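Local coordinates for extracellular solute-binding protein (Bordetella parapertussis, PDB 3PU5) that probably serves as the periplasmic binding component of an ABC importer, capturing a small solute, possibly a polyamine, and delivering it to the membrane permease, at residues 10-13 against 17-20; 132-137 against 165-170; 277-280 against 285-288; 193-198 against 214-219. All coordinates share one frame; numbering follows the deposited sequence.

Contact 1 (10-13 against 17-20); sequences VTSS and FLEN
Ser12 and Leu18 meet side on. The CB of Ser12 lies 3.7 Å from Leu18 CD1, and its OG lies 3.7 Å from Leu18 CG. Both side chains point across the gap, one from the strand and one from the helix. The OG of Ser12 is turned away from its own backbone N (chi1 -161°), which carries the hydroxyl out toward the helix. There it touches both the branch of Leu18 and the ring of Phe17, whose edge it meets near the ring plane, with OG 3.9 Å from Phe17 CD1.

Ser13 approaches the same ring differently. Its OG comes in obliquely and stops 3.3 Å from Phe17 CD1. No hydrogen bond crosses between the two segments, so these are van der Waals contacts of hydroxyl oxygens with carbon.

The segments belong to a beta-alpha-beta unit. Strand 7-12 runs into helix 15-33, which leads to the parallel strand 36-41. The contact lies at the short connection between the first strand and the helix, where the CA atoms of Ser13 and Leu18 are 5.9 Å apart. Such units build the alpha/beta lobes of periplasmic binding proteins.

Leu18 also touches Leu39 and Pro41 of strand 36-41. Its CD1 passes 3.9 Å from Ser13 O. The Phe17 ring also packs edge-to-face with Phe271 of helix 265-275 and touches Tyr108 and Tyr277.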
# COMPACT_ATOMS: atom_id res chain seq x y z
N VAL A 10 -3.58 -9.12 18.11
CA VAL A 10 -3.44 -8.19 16.99
C VAL A 10 -3.56 -8.97 15.70
O VAL A 10 -2.82 -9.94 15.47
CB VAL A 10 -2.04 -7.48 17.01
CG1 VAL A 10 -1.93 -6.47 15.84
CG2 VAL A 10 -1.81 -6.77 18.35
N THR A 11 -4.48 -8.55 14.84
CA THR A 11 -4.68 -9.27 13.59
C THR A 11 -3.48 -9.10 12.69
O THR A 11 -2.74 -8.11 12.78
CB THR A 11 -5.94 -8.79 12.84
OG1 THR A 11 -5.73 -7.47 12.34
CG2 THR A 11 -7.15 -8.81 13.75
N SER A 12 -3.28 -10.07 11.81
CA SER A 12 -2.28 -9.97 10.77
C SER A 12 -2.67 -10.90 9.62
O SER A 12 -3.72 -11.56 9.68
CB SER A 12 -0.89 -10.32 11.32
OG SER A 12 0.12 -9.82 10.47
N SER A 13 -1.84 -10.94 8.59
CA SER A 13 -2.19 -11.69 7.39
C SER A 13 -1.55 -13.07 7.40
O SER A 13 -2.16 -14.05 7.84
CB SER A 13 -1.78 -10.92 6.13
OG SER A 13 -0.44 -10.44 6.24
N PHE A 17 5.05 -11.08 5.70
CA PHE A 17 4.53 -9.88 6.33
C PHE A 17 4.35 -10.15 7.82
O PHE A 17 4.88 -9.43 8.66
CB PHE A 17 3.21 -9.47 5.69
CG PHE A 17 2.62 -8.19 6.24
CD1 PHE A 17 1.78 -8.22 7.35
CD2 PHE A 17 2.87 -6.97 5.63
CE1 PHE A 17 1.23 -7.06 7.85
CE2 PHE A 17 2.31 -5.79 6.12
CZ PHE A 17 1.49 -5.84 7.24
N LEU A 18 3.59 -11.20 8.13
CA LEU A 18 3.30 -11.57 9.52
C LEU A 18 4.58 -11.89 10.32
O LEU A 18 4.70 -11.50 11.48
CB LEU A 18 2.31 -12.74 9.57
CG LEU A 18 1.73 -13.07 10.95
CD1 LEU A 18 0.38 -13.77 10.83
CD2 LEU A 18 2.69 -13.91 11.78
N GLU A 19 5.50 -12.61 9.70
CA GLU A 19 6.76 -12.96 10.35
C GLU A 19 7.51 -11.70 10.72
O GLU A 19 8.16 -11.62 11.77
CB GLU A 19 7.61 -13.81 9.42
CG GLU A 19 6.98 -15.13 9.03
CD GLU A 19 7.77 -15.87 7.96
OE1 GLU A 19 8.77 -15.30 7.44
OE2 GLU A 19 7.39 -17.02 7.63
N ASN A 20 7.44 -10.71 9.84
CA ASN A 20 8.17 -9.47 10.08
C ASN A 20 7.49 -8.55 11.07
O ASN A 20 8.17 -7.86 11.82
CB ASN A 20 8.55 -8.79 8.78
CG ASN A 20 9.75 -9.44 8.13
OD1 ASN A 20 10.89 -9.18 8.53
ND2 ASN A 20 9.51 -10.31 7.16

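Contact 2 (132-137 against 165-170); sequences FVERTV and KIYGSG
Tyr167 reaches across from the end of helix 156-167 to helix 129-138 and meets Val133 and Glu134 with its hydroxyl end. The tight part is polar. Tyr167 OH donates to Glu134 OE2 at 2.6 Å. The oxygen is met on its anti side, 23° out of the carboxylate plane. The carboxylate and the ring planes are turned 57° apart. Glu134 gets there by a bend at chi2 (-57°), which brings its end nearer to the tyrosine than its first bond would suggest.

The apolar part is looser. Val133 CG1 lies 3.5 Å from Tyr167 OH but 4.0 Å from Tyr167 CZ, and it meets the ring obliquely. Val133 is buried, and both it and Tyr167 also touch Thr180 of helix 174-184. Tyr167 and Glu134 are partly exposed, so the polar side lies nearer the surface. The backbones stay well apart, with 10.4 Å between the CA atoms of Val133 and Tyr167.

The contact thus joins helices 129-138 and 156-167, probably of one lobe, mainly through the Tyr167 side chain. The other carboxylate oxygen, Glu134 OE1, forms a salt bridge with Arg183. Held at both oxygens, the carboxylate is probably ionised, and its charge would polarise the tyrosine O-H.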
# COMPACT_ATOMS: atom_id res chain seq x y z
N PHE A 132 5.48 8.09 -19.52
CA PHE A 132 5.11 6.69 -19.71
C PHE A 132 3.91 6.54 -20.65
O PHE A 132 3.94 5.75 -21.60
CB PHE A 132 4.80 6.05 -18.35
CG PHE A 132 4.21 4.67 -18.44
CD1 PHE A 132 4.84 3.69 -19.17
CD2 PHE A 132 3.03 4.36 -17.78
CE1 PHE A 132 4.30 2.40 -19.25
CE2 PHE A 132 2.48 3.08 -17.85
CZ PHE A 132 3.12 2.10 -18.59
N VAL A 133 2.85 7.29 -20.38
CA VAL A 133 1.65 7.24 -21.21
C VAL A 133 1.91 7.70 -22.66
O VAL A 133 1.61 6.99 -23.61
CB VAL A 133 0.50 8.08 -20.61
CG1 VAL A 133 -0.68 8.15 -21.59
CG2 VAL A 133 0.07 7.51 -19.27
N GLU A 134 2.48 8.89 -22.81
CA GLU A 134 2.61 9.48 -24.13
C GLU A 134 3.60 8.71 -24.99
O GLU A 134 3.39 8.57 -26.19
CB GLU A 134 3.02 10.95 -24.03
CG GLU A 134 2.00 11.83 -23.32
CD GLU A 134 0.61 11.79 -23.94
OE1 GLU A 134 0.50 11.54 -25.16
OE2 GLU A 134 -0.37 12.01 -23.20
N ARG A 135 4.68 8.22 -24.40
CA ARG A 135 5.64 7.41 -25.14
C ARG A 135 5.03 6.05 -25.52
O ARG A 135 5.28 5.52 -26.61
CB ARG A 135 6.97 7.27 -24.39
CG ARG A 135 7.80 8.56 -24.38
CD ARG A 135 9.12 8.41 -23.62
NE ARG A 135 10.05 7.49 -24.28
CZ ARG A 135 11.23 7.13 -23.78
NH1 ARG A 135 11.64 7.62 -22.61
NH2 ARG A 135 12.02 6.29 -24.44
N THR A 136 4.22 5.48 -24.63
CA THR A 136 3.51 4.24 -24.97
C THR A 136 2.62 4.45 -26.20
O THR A 136 2.67 3.68 -27.16
CB THR A 136 2.65 3.74 -23.80
OG1 THR A 136 3.50 3.36 -22.72
CG2 THR A 136 1.79 2.55 -24.24
N VAL A 137 1.79 5.49 -26.14
CA VAL A 137 0.85 5.82 -27.21
C VAL A 137 1.56 6.14 -28.54
O VAL A 137 1.04 5.84 -29.62
CB VAL A 137 -0.07 6.99 -26.74
CG1 VAL A 137 -1.02 7.43 -27.84
CG2 VAL A 137 -0.84 6.57 -25.48
N LYS A 165 -6.35 12.20 -12.61
CA LYS A 165 -5.83 13.46 -12.08
C LYS A 165 -4.95 14.21 -13.09
O LYS A 165 -5.06 15.42 -13.24
CB LYS A 165 -5.05 13.21 -10.79
CG LYS A 165 -4.58 14.47 -10.08
CD LYS A 165 -3.90 14.10 -8.76
CE LYS A 165 -2.95 15.19 -8.27
NZ LYS A 165 -2.11 14.70 -7.12
N ILE A 166 -4.08 13.47 -13.78
CA ILE A 166 -3.17 14.09 -14.74
C ILE A 166 -3.89 14.58 -16.00
O ILE A 166 -3.65 15.69 -16.47
CB ILE A 166 -2.04 13.12 -15.14
CG1 ILE A 166 -1.15 12.81 -13.93
CG2 ILE A 166 -1.22 13.70 -16.29
CD1 ILE A 166 -0.32 11.53 -14.10
N TYR A 167 -4.79 13.75 -16.51
CA TYR A 167 -5.47 14.03 -17.78
C TYR A 167 -6.91 14.52 -17.64
O TYR A 167 -7.53 14.91 -18.63
CB TYR A 167 -5.45 12.78 -18.66
CG TYR A 167 -4.07 12.44 -19.19
CD1 TYR A 167 -3.53 13.13 -20.28
CD2 TYR A 167 -3.31 11.42 -18.62
CE1 TYR A 167 -2.27 12.82 -20.77
CE2 TYR A 167 -2.06 11.11 -19.10
CZ TYR A 167 -1.55 11.80 -20.18
OH TYR A 167 -0.30 11.49 -20.65
N GLY A 168 -7.45 14.49 -16.42
CA GLY A 168 -8.83 14.87 -16.20
C GLY A 168 -8.99 15.82 -15.03
O GLY A 168 -8.08 16.58 -14.71
N SER A 169 -10.14 15.75 -14.37
CA SER A 169 -10.48 16.68 -13.30
C SER A 169 -10.09 16.19 -11.91
O SER A 169 -10.33 16.88 -10.92
CB SER A 169 -11.98 16.98 -13.32
OG SER A 169 -12.73 15.79 -13.11
N GLY A 170 -9.50 15.00 -11.83
CA GLY A 170 -9.04 14.48 -10.55
C GLY A 170 -9.17 12.98 -10.42
O GLY A 170 -9.53 12.30 -11.38

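Contact 3 (277-280 against 285-288); sequences YGAV and QYSE
Residues 277-279 and 285-287 are extended, without regular helix or strand, and Ala279 meets Tyr286 across them. Both segments lie in the long loop between helix 265-275 and helix 305-322 of this periplasmic binding protein fold. The backbones do not pair. The nearest CA atoms, those of Ala279 and Gln285, are 9.3 Å apart, and the side chain of Tyr286 spans the gap.

The tyrosine points at the other segment and ends at its backbone. Ala279 N donates to Tyr286 OH at 2.7 Å. The bond is almost straight, with an angle of 172° at the hydrogen, and the donor lies near the ring plane at the ring's edge. CG of Tyr286 stands beside its own backbone N (chi1 -64°), which aims the ring at residues 278 and 279. Around the polar bond the packing is light. Ala279 CB is 3.4 Å from Tyr286 OH, and Gly278 CA is 3.7 Å from the same oxygen.

Both partners touch helix 265-275: Ala279 meets Gln268 and Cys272, and Tyr286 meets Glu273. The carboxylate of Glu273 also accepts a hydrogen bond from Ser287 N, which ties the residue after the tyrosine to this helix.

A water completes the link. It lies at the edge of the tyrosine ring, in its plane, 2.6 Å from Tyr286 OH. It also donates to Ala279 O at 2.8 Å, so both backbone polar atoms of Ala279 connect to one phenol oxygen.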
# COMPACT_ATOMS: atom_id res chain seq x y z
N TYR A 277 9.52 -1.48 2.57
CA TYR A 277 8.36 -0.60 2.60
C TYR A 277 8.78 0.81 3.00
O TYR A 277 9.88 1.01 3.54
CB TYR A 277 7.34 -1.07 3.64
CG TYR A 277 6.59 -2.34 3.32
CD1 TYR A 277 6.43 -2.79 2.01
CD2 TYR A 277 6.00 -3.08 4.33
CE1 TYR A 277 5.72 -3.96 1.73
CE2 TYR A 277 5.29 -4.24 4.07
CZ TYR A 277 5.15 -4.67 2.77
OH TYR A 277 4.44 -5.82 2.54
N GLY A 278 7.89 1.77 2.77
CA GLY A 278 8.06 3.11 3.28
C GLY A 278 7.40 3.27 4.64
O GLY A 278 6.29 2.78 4.85
N ALA A 279 8.09 3.95 5.56
CA ALA A 279 7.57 4.20 6.91
C ALA A 279 6.64 5.40 6.91
O ALA A 279 6.88 6.38 6.20
CB ALA A 279 8.71 4.43 7.87
N VAL A 280 5.60 5.33 7.73
CA VAL A 280 4.66 6.44 7.87
C VAL A 280 5.10 7.43 8.96
O VAL A 280 4.47 8.46 9.15
CB VAL A 280 3.23 5.94 8.16
CG1 VAL A 280 2.74 5.04 7.02
CG2 VAL A 280 3.19 5.20 9.49
N GLN A 285 14.97 7.48 9.28
CA GLN A 285 16.04 7.72 8.32
C GLN A 285 16.57 6.37 7.88
O GLN A 285 16.86 5.50 8.70
CB GLN A 285 17.13 8.59 8.95
CG GLN A 285 16.56 9.84 9.64
CD GLN A 285 17.60 10.91 9.95
OE1 GLN A 285 18.66 10.96 9.33
NE2 GLN A 285 17.30 11.78 10.91
N TYR A 286 16.68 6.19 6.57
CA TYR A 286 16.91 4.86 6.00
C TYR A 286 18.38 4.53 5.82
O TYR A 286 19.22 5.42 5.66
CB TYR A 286 16.20 4.72 4.66
CG TYR A 286 14.69 4.80 4.78
CD1 TYR A 286 13.94 3.70 5.15
CD2 TYR A 286 14.02 5.99 4.52
CE1 TYR A 286 12.57 3.77 5.27
CE2 TYR A 286 12.65 6.07 4.63
CZ TYR A 286 11.94 4.96 5.01
OH TYR A 286 10.57 5.03 5.11
N SER A 287 18.67 3.23 5.82
CA SER A 287 19.99 2.73 5.50
C SER A 287 20.30 3.03 4.05
O SER A 287 19.44 3.50 3.29
CB SER A 287 20.03 1.22 5.70
OG SER A 287 19.42 0.57 4.58
N GLU A 288 21.52 2.70 3.66
CA GLU A 288 22.01 2.90 2.30
C GLU A 288 21.22 2.07 1.30
O GLU A 288 21.14 2.42 0.13
CB GLU A 288 23.49 2.53 2.22
CG GLU A 288 24.42 3.50 2.92
CD GLU A 288 24.60 4.79 2.14
OE1 GLU A 288 24.61 4.75 0.89
OE2 GLU A 288 24.76 5.86 2.78
O HOH W 1 9.38 7.28 5.30

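Contact 4 (193-198 against 214-219); sequences TAFNDP and DGRTFI
Van der Waals contact joins Phe195 and Arg216. The flat guanidinium of Arg216 lies with one face against Phe195 CB, which sits 3.3 Å above the plane. It is this CB, not the ring, that lies over the guanidinium centre. The nearest atom pair is Phe195 CB with Arg216 CZ, 3.4 Å apart. The phenyl ring is nearly parallel to the guanidinium, with 11° between the planes. Arg216 NH1 is 3.8 Å from Phe195 CG and meets the ring obliquely. The arginine chain runs out straight at chi2 and then turns at chi3 (139°), which lays its end along the loop. The Phe195 ring also meets Trp213 edge-to-face.

Hydrogen bonds hold the loop itself. Residues 194-197 form a type I beta turn, closed by Asp197 N to Ala194 O at 3.0 Å. Asp197 OD2 accepts from Thr193 N at 3.0 Å and from Ala194 N at 2.8 Å. The first donor comes nearly along the C-O axis. The second comes from above the carboxylate plane. The turn leads from strand 188-192 into helix 197-204, and Arg216 reaches it from the first turn of helix 214-223.

No hydrogen bond or salt bridge crosses between the two segments. Arg216 is exposed, so its charge is probably solvated, and its hold on Phe195 rests on dispersion and shape.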
# COMPACT_ATOMS: atom_id res chain seq x y z
N THR A 193 -2.22 -10.00 -13.25
CA THR A 193 -3.18 -10.36 -12.22
C THR A 193 -2.54 -10.64 -10.86
O THR A 193 -3.24 -10.96 -9.91
CB THR A 193 -3.98 -11.61 -12.64
OG1 THR A 193 -3.07 -12.69 -12.86
CG2 THR A 193 -4.77 -11.36 -13.91
N ALA A 194 -1.22 -10.56 -10.76
CA ALA A 194 -0.56 -10.77 -9.47
C ALA A 194 0.54 -9.74 -9.19
O ALA A 194 1.15 -9.20 -10.12
CB ALA A 194 -0.01 -12.18 -9.38
N PHE A 195 0.79 -9.49 -7.91
CA PHE A 195 1.80 -8.51 -7.48
C PHE A 195 3.21 -8.79 -8.00
O PHE A 195 3.99 -7.87 -8.25
CB PHE A 195 1.82 -8.43 -5.95
CG PHE A 195 0.63 -7.70 -5.38
CD1 PHE A 195 0.42 -6.36 -5.66
CD2 PHE A 195 -0.27 -8.36 -4.56
CE1 PHE A 195 -0.67 -5.69 -5.14
CE2 PHE A 195 -1.37 -7.70 -4.03
CZ PHE A 195 -1.56 -6.36 -4.32
N ASN A 196 3.54 -10.07 -8.17
CA ASN A 196 4.87 -10.48 -8.60
C ASN A 196 5.04 -10.38 -10.12
O ASN A 196 6.14 -10.53 -10.63
CB ASN A 196 5.15 -11.90 -8.11
CG ASN A 196 6.55 -12.37 -8.40
OD1 ASN A 196 7.54 -11.72 -8.03
ND2 ASN A 196 6.66 -13.51 -9.07
N ASP A 197 3.95 -10.09 -10.82
CA ASP A 197 3.96 -10.09 -12.29
C ASP A 197 4.92 -9.07 -12.94
O ASP A 197 5.64 -9.42 -13.88
CB ASP A 197 2.53 -9.95 -12.85
CG ASP A 197 1.72 -11.24 -12.73
OD1 ASP A 197 2.30 -12.29 -12.42
OD2 ASP A 197 0.48 -11.21 -12.95
N PRO A 198 4.91 -7.80 -12.49
CA PRO A 198 5.86 -6.89 -13.15
C PRO A 198 7.32 -7.39 -13.14
O PRO A 198 8.00 -7.32 -14.17
CB PRO A 198 5.73 -5.60 -12.34
CG PRO A 198 4.29 -5.61 -11.89
CD PRO A 198 3.98 -7.08 -11.60
N ASP A 214 7.71 -0.42 -5.70
CA ASP A 214 9.08 -0.00 -5.39
C ASP A 214 9.88 -1.12 -4.73
O ASP A 214 10.92 -1.52 -5.24
CB ASP A 214 9.14 1.31 -4.57
CG ASP A 214 8.35 1.25 -3.26
OD1 ASP A 214 7.37 0.48 -3.13
OD2 ASP A 214 8.72 2.01 -2.34
N GLY A 215 9.39 -1.65 -3.61
CA GLY A 215 10.12 -2.67 -2.87
C GLY A 215 10.40 -3.92 -3.70
O GLY A 215 11.54 -4.39 -3.77
N ARG A 216 9.36 -4.45 -4.32
CA ARG A 216 9.50 -5.64 -5.15
C ARG A 216 10.53 -5.43 -6.25
O ARG A 216 11.35 -6.32 -6.51
CB ARG A 216 8.14 -6.01 -5.74
CG ARG A 216 7.21 -6.60 -4.69
CD ARG A 216 5.88 -6.98 -5.27
NE ARG A 216 5.44 -8.25 -4.72
CZ ARG A 216 4.46 -8.40 -3.84
NH1 ARG A 216 3.79 -7.34 -3.39
NH2 ARG A 216 4.15 -9.61 -3.40
N THR A 217 10.50 -4.26 -6.88
CA THR A 217 11.41 -3.98 -7.97
C THR A 217 12.84 -3.80 -7.43
O THR A 217 13.80 -4.24 -8.08
CB THR A 217 10.97 -2.74 -8.78
OG1 THR A 217 9.60 -2.87 -9.18
CG2 THR A 217 11.83 -2.58 -10.03
N PHE A 218 12.98 -3.20 -6.25
CA PHE A 218 14.30 -3.00 -5.64
C PHE A 218 14.97 -4.35 -5.39
O PHE A 218 16.15 -4.54 -5.69
CB PHE A 218 14.24 -2.21 -4.32
CG PHE A 218 13.70 -0.80 -4.44
CD1 PHE A 218 13.76 -0.11 -5.63
CD2 PHE A 218 13.16 -0.16 -3.33
CE1 PHE A 218 13.28 1.18 -5.73
CE2 PHE A 218 12.67 1.12 -3.41
CZ PHE A 218 12.73 1.80 -4.61
N ILE A 219 14.20 -5.29 -4.85
CA ILE A 219 14.69 -6.64 -4.59
C ILE A 219 15.20 -7.28 -5.88
O ILE A 219 16.31 -7.84 -5.91
CB ILE A 219 13.61 -7.50 -3.93
CG1 ILE A 219 13.25 -6.91 -2.56
CG2 ILE A 219 14.08 -8.96 -3.80
CD1 ILE A 219 12.03 -7.53 -1.90

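Overall arrangement
Along the chain the order is contact 1, contact 2, contact 4, contact 3. Contact 1 is in the unit of strands 7-12 and 36-41. Contact 2, on helices 129-138 and 156-167, lies on the opposite side of the chain's centre, 36 Å away between centres. Contact 4, at helices 197-204 and 214-223, falls between, 20 Å from contact 1 and 22 Å from contact 2, centre to centre. Contacts 1 and 3 touch: Phe17 CD2 is 3.6 Å from Tyr277 OH, and both border helix 265-275. Contacts 3 and 4 come within about 5 Å at their nearest atoms. The spread is consistent with the two-lobed shape of periplasmic binding proteins.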